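Local coordinates for protein cellulase (Clostridium cellulovorans, PDB 6UI3) that probably hydrolyses internal beta-1,4 linkages in cellulose and related plant polysaccharides, as the broad-specificity GH5-4 endoglucanase domain of a larger protein, at residues I106-F111 / T149-R154; E164-L169 / P195-S200; H222-Y227 / I269-I274. All coordinates share one frame; numbering follows the deposited sequence.

The (beta/alpha)8 barrel of family 5 glycoside hydrolases illustrates how one scaffold supports quite different contacts in different places. All three interactions are buried. Interactions 1 and 3 gather polar side chains at the C-terminal ends of the strands, and in each an amide lies flat on a histidine ring; interaction 3 adds parallel strand pairing. Interaction 2, farther from the centre of the chain, is mainly aromatic and aliphatic, pressing an outer helix on a loop. Interactions 1 and 2 use the beta-alpha-beta unit from strand 145-148 to 192-195 and meet through Pro153 and Cys198; interaction 3 joins strands 217-222 and 267-272, touching interaction 2 through Ala199 and His222, and Asn151 of interaction 1 through His222 and Gln271.

Interaction 1. Residues I106-F111 / T149-R154. Unlike the reference sequence in segment 149-154: Gln152 (reference Glu).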
loop_
_atom_site.group_PDB
_atom_site.type_symbol
_atom_site.label_atom_id
_atom_site.label_comp_id
_atom_site.label_asym_id
_atom_site.label_seq_id
_atom_site.Cartn_x
_atom_site.Cartn_y
_atom_site.Cartn_z
ATOM N N ILE A 106 3.563 3.736 -7.482
ATOM C CA ILE A 106 3.324 3.342 -8.866
ATOM C C ILE A 106 2.589 2.012 -8.804
ATOM O O ILE A 106 3.067 1.078 -8.153
ATOM C CB ILE A 106 4.652 3.199 -9.641
ATOM C CG1 ILE A 106 5.412 4.532 -9.682
ATOM C CG2 ILE A 106 4.381 2.648 -11.044
ATOM C CD1 ILE A 106 6.751 4.463 -10.411
ATOM N N HIS A 107 1.443 1.919 -9.479
ATOM C CA HIS A 107 0.503 0.810 -9.266
ATOM C C HIS A 107 -0.104 0.435 -10.608
ATOM O O HIS A 107 -0.820 1.224 -11.226
ATOM C CB HIS A 107 -0.572 1.279 -8.275
ATOM C CG HIS A 107 -1.323 0.201 -7.561
ATOM N ND1 HIS A 107 -1.340 0.113 -6.184
ATOM C CD2 HIS A 107 -2.135 -0.773 -8.023
ATOM C CE1 HIS A 107 -2.130 -0.886 -5.839
ATOM N NE2 HIS A 107 -2.623 -1.440 -6.928
ATOM N N HIS A 108 0.207 -0.763 -11.085
ATOM C CA HIS A 108 -0.289 -1.296 -12.348
ATOM C C HIS A 108 0.258 -0.590 -13.594
ATOM O O HIS A 108 -0.286 -0.803 -14.679
ATOM C CB HIS A 108 -1.819 -1.345 -12.473
ATOM C CG HIS A 108 -2.520 -2.125 -11.404
ATOM N ND1 HIS A 108 -1.972 -3.233 -10.790
ATOM C CD2 HIS A 108 -3.752 -1.965 -10.868
ATOM C CE1 HIS A 108 -2.830 -3.703 -9.899
ATOM N NE2 HIS A 108 -3.924 -2.960 -9.935
ATOM N N ASN A 109 1.297 0.237 -13.495
ATOM C CA ASN A 109 2.028 0.574 -14.707
ATOM C C ASN A 109 2.415 -0.730 -15.396
ATOM O O ASN A 109 2.670 -1.744 -14.736
ATOM C CB ASN A 109 3.318 1.335 -14.397
ATOM C CG ASN A 109 3.139 2.831 -14.399
ATOM O OD1 ASN A 109 2.182 3.375 -13.837
ATOM N ND2 ASN A 109 4.089 3.523 -15.000
ATOM N N LYS A 110 2.502 -0.701 -16.724
ATOM C CA LYS A 110 2.929 -1.882 -17.470
ATOM C C LYS A 110 4.219 -2.472 -16.905
ATOM O O LYS A 110 4.364 -3.691 -16.805
ATOM C CB LYS A 110 3.121 -1.509 -18.942
ATOM C CG LYS A 110 3.600 -2.648 -19.822
ATOM C CD LYS A 110 2.503 -3.658 -20.058
ATOM C CE LYS A 110 2.623 -4.316 -21.432
ATOM N NZ LYS A 110 1.306 -4.847 -21.913
ATOM N N PHE A 111 5.180 -1.625 -16.534
ATOM C CA PHE A 111 6.467 -2.161 -16.087
ATOM C C PHE A 111 6.374 -2.956 -14.790
ATOM O O PHE A 111 7.300 -3.711 -14.481
ATOM C CB PHE A 111 7.567 -1.083 -16.051
ATOM C CG PHE A 111 7.626 -0.202 -14.804
ATOM C CD1 PHE A 111 8.226 -0.658 -13.644
ATOM C CD2 PHE A 111 7.189 1.109 -14.832
ATOM C CE1 PHE A 111 8.338 0.145 -12.535
ATOM C CE2 PHE A 111 7.310 1.926 -13.703
ATOM C CZ PHE A 111 7.889 1.438 -12.574
ATOM N N THR A 149 7.624 2.399 -3.676
ATOM C CA THR A 149 8.356 2.512 -4.947
ATOM C C THR A 149 7.681 1.794 -6.123
ATOM O O THR A 149 7.873 2.187 -7.280
ATOM C CB THR A 149 9.786 1.969 -4.815
ATOM O OG1 THR A 149 9.712 0.572 -4.486
ATOM C CG2 THR A 149 10.617 2.745 -3.800
ATOM N N ILE A 150 6.950 0.715 -5.853
ATOM C CA ILE A 150 6.233 -0.065 -6.868
ATOM C C ILE A 150 5.271 -0.964 -6.100
ATOM O O ILE A 150 5.623 -1.478 -5.045
ATOM C CB ILE A 150 7.201 -0.833 -7.795
ATOM C CG1 ILE A 150 6.441 -1.579 -8.901
ATOM C CG2 ILE A 150 8.109 -1.768 -6.999
ATOM C CD1 ILE A 150 5.663 -0.702 -9.879
ATOM N N ASN A 151 4.062 -1.165 -6.610
ATOM C CA ASN A 151 3.012 -1.881 -5.870
ATOM C C ASN A 151 3.317 -3.374 -5.693
ATOM O O ASN A 151 3.642 -3.821 -4.588
ATOM C CB ASN A 151 1.682 -1.644 -6.590
ATOM C CG ASN A 151 0.584 -2.496 -6.054
ATOM O OD1 ASN A 151 0.361 -2.509 -4.833
ATOM N ND2 ASN A 151 -0.096 -3.222 -6.917
ATOM N N GLN A 152 3.182 -4.161 -6.760
ATOM C CA GLN A 152 3.313 -5.625 -6.721
ATOM C C GLN A 152 4.230 -6.073 -7.851
ATOM O O GLN A 152 3.795 -6.682 -8.843
ATOM C CB GLN A 152 1.946 -6.310 -6.734
ATOM C CG GLN A 152 1.275 -6.155 -5.362
ATOM C CD GLN A 152 -0.118 -6.699 -5.220
ATOM O OE1 GLN A 152 -0.628 -6.811 -4.103
ATOM N NE2 GLN A 152 -0.748 -7.027 -6.313
ATOM N N PRO A 153 5.521 -5.764 -7.730
ATOM C CA PRO A 153 6.466 -6.029 -8.823
ATOM C C PRO A 153 6.623 -7.515 -9.084
ATOM O O PRO A 153 6.792 -8.307 -8.151
ATOM C CB PRO A 153 7.783 -5.436 -8.301
ATOM C CG PRO A 153 7.644 -5.500 -6.791
ATOM C CD PRO A 153 6.187 -5.207 -6.539
ATOM N N ARG A 154 6.628 -7.888 -10.359
ATOM C CA ARG A 154 6.666 -9.301 -10.697
ATOM C C ARG A 154 7.045 -9.470 -12.159
ATOM O O ARG A 154 7.140 -8.505 -12.921
ATOM C CB ARG A 154 5.308 -9.963 -10.407
ATOM C CG ARG A 154 4.166 -9.392 -11.211
ATOM C CD ARG A 154 2.878 -10.013 -10.748
ATOM N NE ARG A 154 1.665 -9.623 -11.434
ATOM C CZ ARG A 154 0.929 -8.570 -11.110
ATOM N NH1 ARG A 154 1.318 -7.735 -10.166
ATOM N NH2 ARG A 154 -0.211 -8.359 -11.747
#
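His107 and Asn151 meet as two flat groups laid one over the other, ring and amide planes only 13° apart. Asn151 CB stands over the imidazole of His107, 3.8 Å from the ring centroid in a CH-pi contact; with CG anti to the backbone N (chi1 171°) the amide is then laid along the same face. Beyond CB the amide spreads toward the rim: Asn151 OD1 lies 3.1 Å from His107 CE1, and ND2 of Asn151 is likewise 3.1 Å from His107 NE2. This last pair is a stacking neighbour rather than a hydrogen bond, because ND2 stands above the ring plane. The polar ends find partners elsewhere, OD1 of Asn151 with Arg64, its ND2 with Gln112, and His107 ND1 with Asn105, so the amide is gripped at both tips and its rotation fixed.

The residues 151-153 read Asn-Gln-Pro where the reference has Asn-Glu-Pro, the signature after the fourth barrel strand in family 5 enzymes. By family analogy, Gln152 probably occupies the position of the general acid/base glutamate, and the stacked Asn151 is its immediate neighbour at the mouth of the barrel.

One backbone bond ties the loops, Asn151 N donating to Ile106 O at 2.9 Å with a bent N-H...O angle of 130°. Within residues 149-154, Arg154 NH1 reaches back to Gln152 O, 3.0 Å away, while its NH2 forms a salt bridge with Glu157.

Apolar contact centres on Ile150 CD1, which touches Ile106 CG2 at 3.8 Å and Phe111 CE1 at 3.9 Å, with Tyr172 of helix 163-182 closing on both isoleucines.

Interaction 2. Residues E164-L169 / P195-S200; sequences EYFNVL and PTYCAS
Tyr197 and Phe166 are brought together by different first torsions. Tyr197 extends CG away from its own N (chi1 -177°), sending its ring out of the loop toward the helix, whereas Phe166 keeps CG beside its N and opposite its carbonyl carbon (chi1 -58°), which swings the ring across to meet it. The result is an offset edge-to-face pair, centroids 5.3 Å apart and planes at 67°, in which the CD1-CE1 edge of Phe166 approaches the face of Tyr197. That same edge also touches the base of the tyrosine, with CD1 of Phe166 3.6 Å from Tyr197 CB.

Tyr165 lies alongside Tyr197, both pointing the same way, and its CB rests 3.5 Å from CE2 of the loop tyrosine. The phenol tip is fixed from elsewhere: Tyr197 OH is hydrogen-bonded to Asp158 O and His155 N. One helical turn on, Leu169 pushes CD2 against the loop backbone, 3.3 Å from Tyr197 N and 3.5 Å from Pro195 O. The loop itself is braced by Thr196 OG1, which donates to Ser200 O at 2.8 Å.

The contact belongs to a beta-alpha-beta unit of the barrel: helix 163-182 leads from strand 145-148 to strand 192-195, and its first turns pack on the loop leaving the latter strand, where Lys205 of helix 203-208 touches Phe166 and Tyr197.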
loop_
_atom_site.group_PDB
_atom_site.type_symbol
_atom_site.label_atom_id
_atom_site.label_comp_id
_atom_site.label_asym_id
_atom_site.label_seq_id
_atom_site.Cartn_x
_atom_site.Cartn_y
_atom_site.Cartn_z
ATOM N N GLU A 164 16.253 -14.778 -10.166
ATOM C CA GLU A 164 16.492 -13.775 -11.201
ATOM C C GLU A 164 15.606 -12.558 -10.970
ATOM O O GLU A 164 16.081 -11.422 -10.958
ATOM C CB GLU A 164 16.203 -14.341 -12.598
ATOM C CG GLU A 164 16.339 -13.298 -13.725
ATOM C CD GLU A 164 15.667 -13.711 -15.037
ATOM O OE1 GLU A 164 15.617 -14.924 -15.352
ATOM O OE2 GLU A 164 15.188 -12.806 -15.763
ATOM N N TYR A 165 14.301 -12.787 -10.806
ATOM C CA TYR A 165 13.373 -11.673 -10.680
ATOM C C TYR A 165 13.559 -10.977 -9.339
ATOM O O TYR A 165 13.444 -9.749 -9.250
ATOM C CB TYR A 165 11.927 -12.152 -10.813
ATOM C CG TYR A 165 11.617 -13.075 -11.972
ATOM C CD1 TYR A 165 12.348 -13.043 -13.152
ATOM C CD2 TYR A 165 10.591 -14.001 -11.878
ATOM C CE1 TYR A 165 12.038 -13.904 -14.207
ATOM C CE2 TYR A 165 10.287 -14.859 -12.918
ATOM C CZ TYR A 165 11.014 -14.814 -14.075
ATOM O OH TYR A 165 10.709 -15.683 -15.116
ATOM N N PHE A 166 13.831 -11.750 -8.276
ATOM C CA PHE A 166 14.062 -11.125 -6.981
ATOM C C PHE A 166 15.231 -10.156 -7.074
ATOM O O PHE A 166 15.195 -9.070 -6.491
ATOM C CB PHE A 166 14.365 -12.154 -5.885
ATOM C CG PHE A 166 13.296 -13.213 -5.663
ATOM C CD1 PHE A 166 11.981 -13.048 -6.066
ATOM C CD2 PHE A 166 13.641 -14.392 -5.009
ATOM C CE1 PHE A 166 11.041 -14.039 -5.829
ATOM C CE2 PHE A 166 12.703 -15.374 -4.773
ATOM C CZ PHE A 166 11.405 -15.211 -5.187
ATOM N N ASN A 167 16.289 -10.543 -7.789
ATOM C CA ASN A 167 17.470 -9.690 -7.892
ATOM C C ASN A 167 17.188 -8.442 -8.718
ATOM O O ASN A 167 17.690 -7.363 -8.402
ATOM C CB ASN A 167 18.655 -10.449 -8.490
ATOM C CG ASN A 167 19.833 -9.533 -8.775
ATOM O OD1 ASN A 167 20.469 -9.026 -7.850
ATOM N ND2 ASN A 167 20.119 -9.302 -10.055
ATOM N N VAL A 168 16.391 -8.571 -9.787
ATOM C CA VAL A 168 16.012 -7.391 -10.566
ATOM C C VAL A 168 15.290 -6.385 -9.677
ATOM O O VAL A 168 15.575 -5.186 -9.715
ATOM C CB VAL A 168 15.164 -7.784 -11.790
ATOM C CG1 VAL A 168 14.576 -6.553 -12.462
ATOM C CG2 VAL A 168 15.997 -8.537 -12.788
ATOM N N LEU A 169 14.348 -6.865 -8.856
ATOM C CA LEU A 169 13.651 -5.968 -7.938
ATOM C C LEU A 169 14.615 -5.325 -6.947
ATOM O O LEU A 169 14.497 -4.132 -6.640
ATOM C CB LEU A 169 12.545 -6.723 -7.208
ATOM C CG LEU A 169 11.843 -5.950 -6.088
ATOM C CD1 LEU A 169 11.230 -4.665 -6.590
ATOM C CD2 LEU A 169 10.781 -6.841 -5.440
ATOM N N PRO A 195 8.900 -2.860 -1.565
ATOM C CA PRO A 195 8.275 -4.181 -1.475
ATOM C C PRO A 195 9.242 -5.322 -1.758
ATOM O O PRO A 195 10.247 -5.162 -2.453
ATOM C CB PRO A 195 7.228 -4.117 -2.599
ATOM C CG PRO A 195 7.889 -3.304 -3.641
ATOM C CD PRO A 195 8.620 -2.215 -2.865
ATOM N N THR A 196 8.888 -6.490 -1.220
ATOM C CA THR A 196 9.387 -7.761 -1.732
ATOM C C THR A 196 8.716 -8.046 -3.089
ATOM O O THR A 196 7.802 -7.338 -3.533
ATOM C CB THR A 196 9.007 -8.868 -0.751
ATOM O OG1 THR A 196 7.579 -8.844 -0.620
ATOM C CG2 THR A 196 9.674 -8.704 0.608
ATOM N N TYR A 197 9.142 -9.128 -3.741
ATOM C CA TYR A 197 8.519 -9.568 -4.987
ATOM C C TYR A 197 7.035 -9.831 -4.746
ATOM O O TYR A 197 6.673 -10.543 -3.804
ATOM C CB TYR A 197 9.246 -10.834 -5.470
ATOM C CG TYR A 197 8.773 -11.386 -6.797
ATOM C CD1 TYR A 197 7.772 -12.333 -6.844
ATOM C CD2 TYR A 197 9.350 -10.999 -8.000
ATOM C CE1 TYR A 197 7.325 -12.855 -8.058
ATOM C CE2 TYR A 197 8.909 -11.516 -9.213
ATOM C CZ TYR A 197 7.905 -12.441 -9.234
ATOM O OH TYR A 197 7.470 -12.927 -10.454
ATOM N N CYS A 198 6.173 -9.225 -5.566
ATOM C CA CYS A 198 4.722 -9.267 -5.406
ATOM C C CYS A 198 4.245 -8.689 -4.076
ATOM O O CYS A 198 3.090 -8.921 -3.689
ATOM C CB CYS A 198 4.116 -10.675 -5.571
ATOM S SG CYS A 198 4.149 -11.316 -7.254
ATOM N N ALA A 199 5.096 -7.953 -3.364
ATOM C CA ALA A 199 4.838 -7.568 -1.973
ATOM C C ALA A 199 4.457 -8.781 -1.127
ATOM O O ALA A 199 3.710 -8.690 -0.151
ATOM C CB ALA A 199 3.809 -6.435 -1.852
ATOM N N SER A 200 4.972 -9.949 -1.486
ATOM C CA SER A 200 4.598 -11.188 -0.828
ATOM C C SER A 200 5.311 -11.389 0.505
ATOM O O SER A 200 6.489 -11.049 0.680
ATOM C CB SER A 200 4.960 -12.362 -1.744
ATOM O OG SER A 200 4.582 -13.597 -1.179
#

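Interaction 3. Residues H222-Y227 / I269-I274; sequences HAYIPY and IGQFAI. Unlike the reference sequence in segment 269-274: Gln271 (reference Glu).
Gln271 shares its side chain between His222 and Tyr224: CG, CD and OE1 lie against the imidazole, CB and NE2 against the phenol oxygen. Gln271 CB lies 3.3 Å from Tyr224 OH. CG, placed beside the backbone N (chi1 -59°), sits almost exactly above the His222 imidazole, 3.6 Å from its centroid in a CH-pi contact. The chain is extended beyond CG, and this lays CD over the rim of the ring with amide and imidazole planes 18° apart. OE1 comes to 3.2 Å from His222 CE1, yet its hydrogen bond is with Arg64; ND1 of the histidine is engaged by Gln152 instead. NE2, at the other tip, approaches Tyr224 OH in the plane of the phenol ring and donates to it at 2.6 Å, a weak bond because the angle is only 129°.

The reference sequence has glutamate at 271. In family 5 the nucleophile stands at the end of the seventh barrel strand, so Gln271 probably marks that position, with histidine and tyrosine packed round it.

Backbone pairing supplies the platform. His222 and Gln271 form a parallel bridge, their side chains on the same face of the sheet, and Ala223 N donates to Gln271 O at 3.0 Å. The chain then bends in an inverse gamma turn centred on Tyr224, whose ring rests over Phe272 CA, 4.2 Å from the centroid, and reaches Ala273 CB with its CE1 at 4.0 Å.

Strand 301-305 continues the sheet beyond Gln271, where Trp304 touches both Gln271 and Tyr224. Behind the strands, Phe272 stacks on Tyr290 of helix 280-296, and that tyrosine's hydroxyl also hydrogen-bonds Ala223 O, joining the helix to both segments.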
loop_
_atom_site.group_PDB
_atom_site.type_symbol
_atom_site.label_atom_id
_atom_site.label_comp_id
_atom_site.label_asym_id
_atom_site.label_seq_id
_atom_site.Cartn_x
_atom_site.Cartn_y
_atom_site.Cartn_z
ATOM N N HIS A 222 1.970 -7.115 1.302
ATOM C CA HIS A 222 0.532 -7.284 1.081
ATOM C C HIS A 222 0.219 -8.724 1.453
ATOM O O HIS A 222 0.792 -9.643 0.863
ATOM C CB HIS A 222 0.147 -7.010 -0.372
ATOM C CG HIS A 222 0.522 -5.639 -0.841
ATOM N ND1 HIS A 222 0.381 -5.246 -2.152
ATOM C CD2 HIS A 222 1.022 -4.571 -0.174
ATOM C CE1 HIS A 222 0.790 -3.996 -2.279
ATOM N NE2 HIS A 222 1.192 -3.566 -1.096
ATOM N N ALA A 223 -0.659 -8.932 2.430
ATOM C CA ALA A 223 -0.847 -10.274 3.007
ATOM C C ALA A 223 -2.333 -10.553 3.249
ATOM O O ALA A 223 -2.867 -10.379 4.353
ATOM C CB ALA A 223 -0.000 -10.454 4.272
ATOM N N TYR A 224 -2.999 -10.993 2.187
ATOM C CA TYR A 224 -4.380 -11.458 2.274
ATOM C C TYR A 224 -4.305 -12.953 2.572
ATOM O O TYR A 224 -4.412 -13.808 1.690
ATOM C CB TYR A 224 -5.097 -11.202 0.968
ATOM C CG TYR A 224 -5.142 -9.778 0.453
ATOM C CD1 TYR A 224 -6.275 -9.001 0.618
ATOM C CD2 TYR A 224 -4.084 -9.244 -0.263
ATOM C CE1 TYR A 224 -6.351 -7.720 0.095
ATOM C CE2 TYR A 224 -4.146 -7.954 -0.794
ATOM C CZ TYR A 224 -5.290 -7.196 -0.620
ATOM O OH TYR A 224 -5.403 -5.941 -1.172
ATOM N N ILE A 225 -4.085 -13.266 3.842
ATOM C CA ILE A 225 -3.688 -14.616 4.232
ATOM C C ILE A 225 -4.554 -15.143 5.364
ATOM O O ILE A 225 -4.987 -14.360 6.226
ATOM C CB ILE A 225 -2.197 -14.680 4.630
ATOM C CG1 ILE A 225 -1.871 -13.729 5.783
ATOM C CG2 ILE A 225 -1.311 -14.423 3.393
ATOM C CD1 ILE A 225 -0.477 -13.973 6.378
ATOM N N PRO A 226 -4.831 -16.451 5.398
ATOM C CA PRO A 226 -4.562 -17.410 4.328
ATOM C C PRO A 226 -5.434 -17.104 3.110
ATOM O O PRO A 226 -6.574 -16.666 3.242
ATOM C CB PRO A 226 -4.894 -18.772 4.961
ATOM C CG PRO A 226 -5.777 -18.467 6.089
ATOM C CD PRO A 226 -5.568 -17.055 6.518
ATOM N N TYR A 227 -4.885 -17.318 1.920
ATOM C CA TYR A 227 -5.538 -16.899 0.687
ATOM C C TYR A 227 -6.940 -17.477 0.524
ATOM O O TYR A 227 -7.867 -16.768 0.116
ATOM C CB TYR A 227 -4.662 -17.298 -0.511
ATOM C CG TYR A 227 -5.348 -17.120 -1.836
ATOM C CD1 TYR A 227 -5.537 -15.857 -2.368
ATOM C CD2 TYR A 227 -5.820 -18.208 -2.552
ATOM C CE1 TYR A 227 -6.190 -15.685 -3.579
ATOM C CE2 TYR A 227 -6.468 -18.041 -3.760
ATOM C CZ TYR A 227 -6.647 -16.781 -4.257
ATOM O OH TYR A 227 -7.301 -16.629 -5.469
ATOM N N ILE A 269 2.074 -3.410 6.568
ATOM C CA ILE A 269 1.127 -4.237 5.815
ATOM C C ILE A 269 0.297 -3.277 4.964
ATOM O O ILE A 269 -0.772 -2.790 5.377
ATOM C CB ILE A 269 0.278 -5.133 6.726
ATOM C CG1 ILE A 269 1.156 -5.981 7.652
ATOM C CG2 ILE A 269 -0.639 -6.011 5.882
ATOM C CD1 ILE A 269 2.094 -6.915 6.970
ATOM N N GLY A 270 0.814 -2.983 3.776
ATOM C CA GLY A 270 0.217 -1.986 2.914
ATOM C C GLY A 270 -1.115 -2.394 2.327
ATOM O O GLY A 270 -1.871 -1.512 1.881
ATOM N N GLN A 271 -1.411 -3.702 2.298
ATOM C CA GLN A 271 -2.728 -4.200 1.919
ATOM C C GLN A 271 -3.043 -5.463 2.701
ATOM O O GLN A 271 -2.214 -6.375 2.759
ATOM C CB GLN A 271 -2.836 -4.579 0.430
ATOM C CG GLN A 271 -2.538 -3.435 -0.531
ATOM C CD GLN A 271 -2.651 -3.802 -2.002
ATOM O OE1 GLN A 271 -2.182 -3.076 -2.874
ATOM N NE2 GLN A 271 -3.273 -4.910 -2.275
ATOM N N PHE A 272 -4.265 -5.534 3.228
ATOM C CA PHE A 272 -4.870 -6.772 3.700
ATOM C C PHE A 272 -6.377 -6.559 3.651
ATOM O O PHE A 272 -6.858 -5.429 3.526
ATOM C CB PHE A 272 -4.430 -7.153 5.125
ATOM C CG PHE A 272 -5.268 -6.519 6.217
ATOM C CD1 PHE A 272 -5.270 -5.155 6.410
ATOM C CD2 PHE A 272 -6.049 -7.297 7.065
ATOM C CE1 PHE A 272 -6.056 -4.582 7.391
ATOM C CE2 PHE A 272 -6.816 -6.717 8.055
ATOM C CZ PHE A 272 -6.813 -5.373 8.214
ATOM N N ALA A 273 -7.121 -7.662 3.748
ATOM C CA ALA A 273 -8.578 -7.638 3.871
ATOM C C ALA A 273 -9.042 -9.084 3.982
ATOM O O ALA A 273 -8.256 -10.022 3.800
ATOM C CB ALA A 273 -9.263 -6.972 2.684
ATOM N N ILE A 274 -10.331 -9.258 4.291
ATOM C CA ILE A 274 -11.009 -10.551 4.175
ATOM C C ILE A 274 -12.300 -10.320 3.399
ATOM O O ILE A 274 -13.140 -9.502 3.797
ATOM C CB ILE A 274 -11.248 -11.240 5.529
ATOM C CG1 ILE A 274 -12.095 -12.513 5.340
ATOM C CG2 ILE A 274 -11.839 -10.291 6.582
ATOM C CD1 ILE A 274 -12.078 -13.470 6.504
#